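Local coordinates for protein alpha-L-rhamnosidase (Aspergillus terreus, PDB 6GSZ) that probably hydrolyses terminal non-reducing alpha-L-rhamnose residues from alpha-L-rhamnosides and binds calcium, at residues Ser34-Arg39 and Pro837-Ala842; Leu2-Val7 and Val25-Asp30. One frame throughout, in Å; residues are numbered along the deposited sequence.

Interaction 1 (Ser34-Arg39 and Pro837-Ala842); sequences SDWEQR and PPNTRA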
# COMPACT_ATOMS: atom_id res chain seq x y z
N SER A 34 -7.77 -25.78 -21.40
CA SER A 34 -7.90 -24.99 -22.62
C SER A 34 -9.33 -24.48 -22.81
O SER A 34 -10.28 -25.25 -22.71
CB SER A 34 -7.49 -25.81 -23.83
OG SER A 34 -6.09 -25.99 -23.89
N ASP A 35 -9.44 -23.19 -23.14
CA ASP A 35 -10.69 -22.54 -23.56
C ASP A 35 -11.82 -22.80 -22.57
O ASP A 35 -12.98 -23.01 -22.94
CB ASP A 35 -11.13 -23.04 -24.95
CG ASP A 35 -10.25 -22.54 -26.05
OD1 ASP A 35 -9.74 -21.43 -25.97
OD2 ASP A 35 -10.14 -23.28 -27.02
N TRP A 36 -11.51 -22.71 -21.28
CA TRP A 36 -12.48 -23.05 -20.26
C TRP A 36 -13.20 -21.80 -19.76
O TRP A 36 -12.56 -20.79 -19.44
CB TRP A 36 -11.77 -23.76 -19.10
CG TRP A 36 -12.70 -24.35 -18.09
CD1 TRP A 36 -13.17 -25.63 -18.07
CD2 TRP A 36 -13.27 -23.69 -16.93
NE1 TRP A 36 -14.01 -25.81 -17.00
CE2 TRP A 36 -14.08 -24.64 -16.29
CE3 TRP A 36 -13.18 -22.40 -16.39
CZ2 TRP A 36 -14.80 -24.34 -15.13
CZ3 TRP A 36 -13.88 -22.12 -15.23
CH2 TRP A 36 -14.66 -23.07 -14.60
N GLU A 37 -14.53 -21.91 -19.65
CA GLU A 37 -15.37 -20.89 -19.06
C GLU A 37 -16.36 -21.57 -18.12
O GLU A 37 -16.76 -22.71 -18.33
CB GLU A 37 -16.11 -20.09 -20.14
CG GLU A 37 -15.17 -19.20 -20.93
CD GLU A 37 -15.78 -18.35 -22.04
OE1 GLU A 37 -16.32 -18.93 -23.00
OE2 GLU A 37 -15.69 -17.11 -21.94
N GLN A 38 -16.73 -20.86 -17.06
CA GLN A 38 -17.68 -21.38 -16.10
C GLN A 38 -19.12 -21.19 -16.60
O GLN A 38 -19.47 -20.13 -17.12
CB GLN A 38 -17.49 -20.58 -14.80
CG GLN A 38 -18.42 -21.01 -13.66
CD GLN A 38 -18.19 -20.17 -12.44
OE1 GLN A 38 -17.22 -20.40 -11.70
NE2 GLN A 38 -19.11 -19.22 -12.23
N ARG A 39 -19.98 -22.21 -16.40
CA ARG A 39 -21.39 -22.03 -16.62
C ARG A 39 -22.20 -21.97 -15.32
O ARG A 39 -23.30 -21.41 -15.33
CB ARG A 39 -21.97 -23.09 -17.56
CG ARG A 39 -21.93 -24.50 -17.01
CD ARG A 39 -22.68 -25.46 -17.95
NE ARG A 39 -23.99 -24.94 -18.35
CZ ARG A 39 -24.30 -24.44 -19.56
NH1 ARG A 39 -23.44 -24.44 -20.58
NH2 ARG A 39 -25.51 -23.93 -19.74
N PRO A 837 -5.58 -17.47 -17.75
CA PRO A 837 -6.25 -18.27 -16.75
C PRO A 837 -7.65 -18.72 -17.11
O PRO A 837 -8.35 -18.09 -17.94
CB PRO A 837 -6.23 -17.37 -15.49
CG PRO A 837 -6.15 -15.96 -16.05
CD PRO A 837 -5.41 -16.06 -17.37
N PRO A 838 -8.11 -19.80 -16.44
CA PRO A 838 -9.48 -20.27 -16.59
C PRO A 838 -10.46 -19.09 -16.43
O PRO A 838 -10.31 -18.25 -15.55
CB PRO A 838 -9.63 -21.34 -15.50
CG PRO A 838 -8.22 -21.83 -15.28
CD PRO A 838 -7.36 -20.61 -15.45
N ASN A 839 -11.53 -19.12 -17.21
CA ASN A 839 -12.66 -18.19 -17.15
C ASN A 839 -12.32 -16.81 -17.74
O ASN A 839 -13.13 -15.87 -17.57
CB ASN A 839 -13.22 -18.06 -15.72
CG ASN A 839 -14.73 -17.91 -15.73
OD1 ASN A 839 -15.39 -18.31 -16.71
ND2 ASN A 839 -15.30 -17.37 -14.67
N THR A 840 -11.16 -16.68 -18.40
CA THR A 840 -10.78 -15.43 -19.06
C THR A 840 -10.52 -15.69 -20.55
O THR A 840 -10.34 -16.85 -20.97
CB THR A 840 -9.57 -14.77 -18.41
OG1 THR A 840 -8.35 -15.48 -18.72
CG2 THR A 840 -9.74 -14.64 -16.91
N ARG A 841 -10.37 -14.59 -21.28
CA ARG A 841 -9.95 -14.62 -22.68
C ARG A 841 -8.94 -13.50 -22.88
O ARG A 841 -8.90 -12.53 -22.09
CB ARG A 841 -11.09 -14.50 -23.69
CG ARG A 841 -12.10 -15.63 -23.62
CD ARG A 841 -13.10 -15.62 -24.73
NE ARG A 841 -12.49 -15.75 -26.07
CZ ARG A 841 -12.08 -16.91 -26.61
NH1 ARG A 841 -12.23 -18.06 -25.98
NH2 ARG A 841 -11.58 -16.92 -27.83
N ALA A 842 -8.09 -13.64 -23.89
CA ALA A 842 -7.09 -12.65 -24.18
C ALA A 842 -7.07 -12.33 -25.68
O ALA A 842 -7.49 -13.13 -26.52
CB ALA A 842 -5.74 -13.12 -23.72
O HOH W 1 -11.33 -19.30 -21.45
O HOH W 2 -14.26 -15.56 -20.45

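Interaction 2 (Leu2-Val7 and Val25-Asp30); sequences LSISQV and VSWRFD. With CA (calcium ion), chain T.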
# COMPACT_ATOMS: atom_id res chain seq x y z
N LEU A 2 -7.82 -28.65 -13.52
CA LEU A 2 -8.59 -27.51 -13.01
C LEU A 2 -9.04 -27.67 -11.56
O LEU A 2 -9.76 -28.60 -11.21
CB LEU A 2 -9.82 -27.30 -13.88
CG LEU A 2 -10.66 -26.08 -13.51
CD1 LEU A 2 -9.87 -24.80 -13.72
CD2 LEU A 2 -11.94 -26.07 -14.30
N SER A 3 -8.71 -26.66 -10.74
CA SER A 3 -9.16 -26.62 -9.36
C SER A 3 -9.37 -25.17 -8.91
O SER A 3 -8.90 -24.22 -9.56
CB SER A 3 -8.19 -27.31 -8.42
OG SER A 3 -6.96 -26.61 -8.34
N ILE A 4 -10.01 -25.04 -7.76
CA ILE A 4 -10.13 -23.74 -7.08
C ILE A 4 -8.99 -23.61 -6.06
O ILE A 4 -8.86 -24.46 -5.19
CB ILE A 4 -11.51 -23.56 -6.43
CG1 ILE A 4 -12.59 -23.40 -7.51
CG2 ILE A 4 -11.51 -22.38 -5.47
CD1 ILE A 4 -14.01 -23.45 -7.00
N SER A 5 -8.19 -22.55 -6.22
CA SER A 5 -7.01 -22.34 -5.40
C SER A 5 -7.27 -21.45 -4.19
O SER A 5 -6.48 -21.50 -3.27
CB SER A 5 -5.88 -21.76 -6.20
OG SER A 5 -6.27 -20.57 -6.84
N GLN A 6 -8.31 -20.61 -4.23
CA GLN A 6 -8.51 -19.60 -3.18
C GLN A 6 -9.99 -19.27 -3.21
O GLN A 6 -10.54 -19.12 -4.30
CB GLN A 6 -7.73 -18.30 -3.48
CG GLN A 6 -7.97 -17.19 -2.44
CD GLN A 6 -7.45 -15.80 -2.77
OE1 GLN A 6 -6.52 -15.30 -2.13
NE2 GLN A 6 -8.09 -15.12 -3.72
N VAL A 7 -10.61 -19.22 -2.05
CA VAL A 7 -11.95 -18.71 -1.85
C VAL A 7 -11.83 -17.55 -0.88
O VAL A 7 -11.25 -17.75 0.23
CB VAL A 7 -12.93 -19.78 -1.32
CG1 VAL A 7 -14.28 -19.16 -1.06
CG2 VAL A 7 -13.07 -20.91 -2.33
N VAL A 25 -18.35 -13.25 -2.57
CA VAL A 25 -17.49 -14.41 -2.64
C VAL A 25 -16.77 -14.40 -3.98
O VAL A 25 -17.37 -14.13 -5.02
CB VAL A 25 -18.29 -15.72 -2.44
CG1 VAL A 25 -17.36 -16.91 -2.31
CG2 VAL A 25 -19.24 -15.60 -1.25
N SER A 26 -15.51 -14.79 -3.97
CA SER A 26 -14.68 -14.94 -5.17
C SER A 26 -13.86 -16.23 -5.08
O SER A 26 -13.48 -16.63 -3.99
CB SER A 26 -13.72 -13.78 -5.35
OG SER A 26 -14.38 -12.53 -5.36
N TRP A 27 -13.58 -16.85 -6.22
CA TRP A 27 -12.68 -17.97 -6.23
C TRP A 27 -11.71 -17.82 -7.39
O TRP A 27 -12.12 -17.54 -8.51
CB TRP A 27 -13.43 -19.30 -6.28
CG TRP A 27 -14.56 -19.36 -7.27
CD1 TRP A 27 -14.57 -19.93 -8.52
CD2 TRP A 27 -15.90 -18.96 -7.01
NE1 TRP A 27 -15.82 -19.83 -9.05
CE2 TRP A 27 -16.67 -19.25 -8.16
CE3 TRP A 27 -16.53 -18.36 -5.90
CZ2 TRP A 27 -18.01 -18.97 -8.23
CZ3 TRP A 27 -17.87 -18.07 -5.97
CH2 TRP A 27 -18.61 -18.38 -7.13
N ARG A 28 -10.46 -18.13 -7.13
CA ARG A 28 -9.44 -18.17 -8.15
C ARG A 28 -9.21 -19.62 -8.60
O ARG A 28 -9.32 -20.54 -7.81
CB ARG A 28 -8.22 -17.51 -7.51
CG ARG A 28 -7.11 -17.13 -8.46
CD ARG A 28 -6.13 -16.31 -7.64
NE ARG A 28 -6.41 -14.89 -7.73
CZ ARG A 28 -5.95 -13.96 -6.91
NH1 ARG A 28 -5.84 -12.72 -7.36
NH2 ARG A 28 -5.61 -14.27 -5.67
N PHE A 29 -8.87 -19.80 -9.88
CA PHE A 29 -8.64 -21.09 -10.47
C PHE A 29 -7.16 -21.38 -10.63
O PHE A 29 -6.32 -20.45 -10.80
CB PHE A 29 -9.29 -21.13 -11.85
CG PHE A 29 -10.78 -20.94 -11.86
CD1 PHE A 29 -11.65 -21.97 -11.50
CD2 PHE A 29 -11.33 -19.71 -12.20
CE1 PHE A 29 -13.02 -21.80 -11.56
CE2 PHE A 29 -12.70 -19.52 -12.19
CZ PHE A 29 -13.54 -20.57 -11.91
N ASP A 30 -6.84 -22.67 -10.63
CA ASP A 30 -5.50 -23.17 -10.99
C ASP A 30 -5.71 -24.29 -12.01
O ASP A 30 -6.61 -25.07 -11.91
CB ASP A 30 -4.73 -23.62 -9.74
CG ASP A 30 -3.28 -24.00 -9.91
OD1 ASP A 30 -2.69 -23.83 -11.02
OD2 ASP A 30 -2.72 -24.45 -8.91
CA CA T . -0.81 -23.06 -12.17
O HOH W 3 -5.17 -27.68 -10.37
O HOH W 4 -4.68 -19.36 -8.68
O HOH W 5 -1.53 -21.33 -11.64
O HOH W 6 -1.89 -23.73 -14.04
O HOH W 7 0.43 -21.13 -13.37

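Interaction 1 (Ser34-Arg39 and Pro837-Ala842)
Asn-839, third residue of a type II beta turn from Pro-837 to Thr-840 (phi 75°), meets Trp-36, Glu-37 and Gln-38 where the N-terminal immunoglobulin-like domain abuts the C-terminal domain. The turn hooks on through two bonds of opposite sense. Asn-839 N donates to Trp-36 O at 3.0 Å, while Gln-38 N donates to Asn-839 OD1 at 2.9 Å. The second bond is nearly straight at the hydrogen (173°), but the donor stands above the amide plane. OD1 also lies beside Glu-37 CA, and Asn-839 ND2 turns onward to Ser-60 O and Ser-62 OG. Trp-36 O is gripped twice, because a water 2.8 Å from it also donates to Thr-840 O and bridges the two segments. The Trp-36 ring, its CG anti to the backbone N (chi1 -171°), slants across the turn: CE3 is 3.8 Å from Pro-838 CB, and Asn-839 N sits at the ring edge. NE1 is held by His-91 O. Within the turn, Pro-837 O accepts from Thr-840 OG1 at 2.7 Å as well as from Thr-840 N. At the outer end Asp-35 OD1 comes only within 4.2 Å of Arg-841 NH1, too far for a salt bridge; Arg-841 NE pairs with Asp-855 instead. The backbone O of Asp-35 is a ligand of a calcium ion. Phe-29 of strand 25-30 packs on Asn-839 and meets Trp-36 edge-to-face, while strand 38-46 runs on between 53-58 and 78-86, and strand 841-845 between 787-790 and 853-856.

Interaction 2 (Leu2-Val7 and Val25-Asp30)
Ile-4 drops its two branches onto Trp-27, filling the angle between Trp-27 CB and CD1 of the indole, beside Phe-29. CG2 rests 3.7 Å from Trp-27 CB, and CD1 reaches the five-membered part of the indole, 3.9 Å from its CD1; CG1 touches Trp-27 CD1 and, more loosely, Phe-29 CD1. The long axis of the indole runs back along its own strand because its CG sits between the backbone N and the carbonyl carbon (chi1 46°); Val-25 CG1 and Phe-29 CE1 lie at its edge, in plane. Leu-2 closes one end of this apolar row, with its CD1 4.0 Å from Phe-29 CD1; Val-7 closes the other, its CG1 meeting Val-25 CG1 at a slant. Val-82 of strand 78-86 packs on Ile-4, Val-7 and Trp-27. The two strands form an antiparallel pair with a classic beta bulge: Ser-5 and Gln-6 together face Arg-28, and Ser-5 has the helix-like backbone (psi -23°) of such a bulge. Arg-28 O accepts from Ser-5 N at 2.8 Å and Arg-28 N donates to Gln-6 O, while Ser-3 and Asp-30 exchange both of their backbone bonds. Ser-3, Gln-6, Arg-28 and Asp-30 make up the other side of the pair. There Gln-6 and Arg-28 run side by side, their planes 29° apart, and Arg-28 NH2 ends in a salt bridge with Glu-427. A water lies 2.7 Å from Ser-5 OG and donates to Phe-29 O, joining the bulge to the strand end. Ser-3 OG comes 4.0 Å from Asp-30 CB. The Asp-30 carboxylate, its CG anti to the backbone N, puts OD1 2.3 Å from a calcium ion that also carries three waters.

Strand 25-30 comes just before strand 38-46 in the chain, and the contacts touch although their centres are 13 Å apart. Trp-36 of interaction 1 packs on Leu-2 of interaction 2, its CE2 3.3 Å from Leu-2 CD2. Pro-838 CG reaches Phe-29 CB at 3.7 Å. Gln-38 OE1, probably hydrogen-bonded to Trp-27 NE1 at 3.1 Å, supplies a polar tie. Each contact carries a ligand of a different calcium ion, the backbone O of Asp-35 and the carboxylate OD1 of Asp-30. Gln-6 and Ser-26 of interaction 2 line a pocket holding 2-(2-methoxyethoxy)ethanol, probably from the crystallisation liquor; neither contact contributes to the pocket that binds glucose.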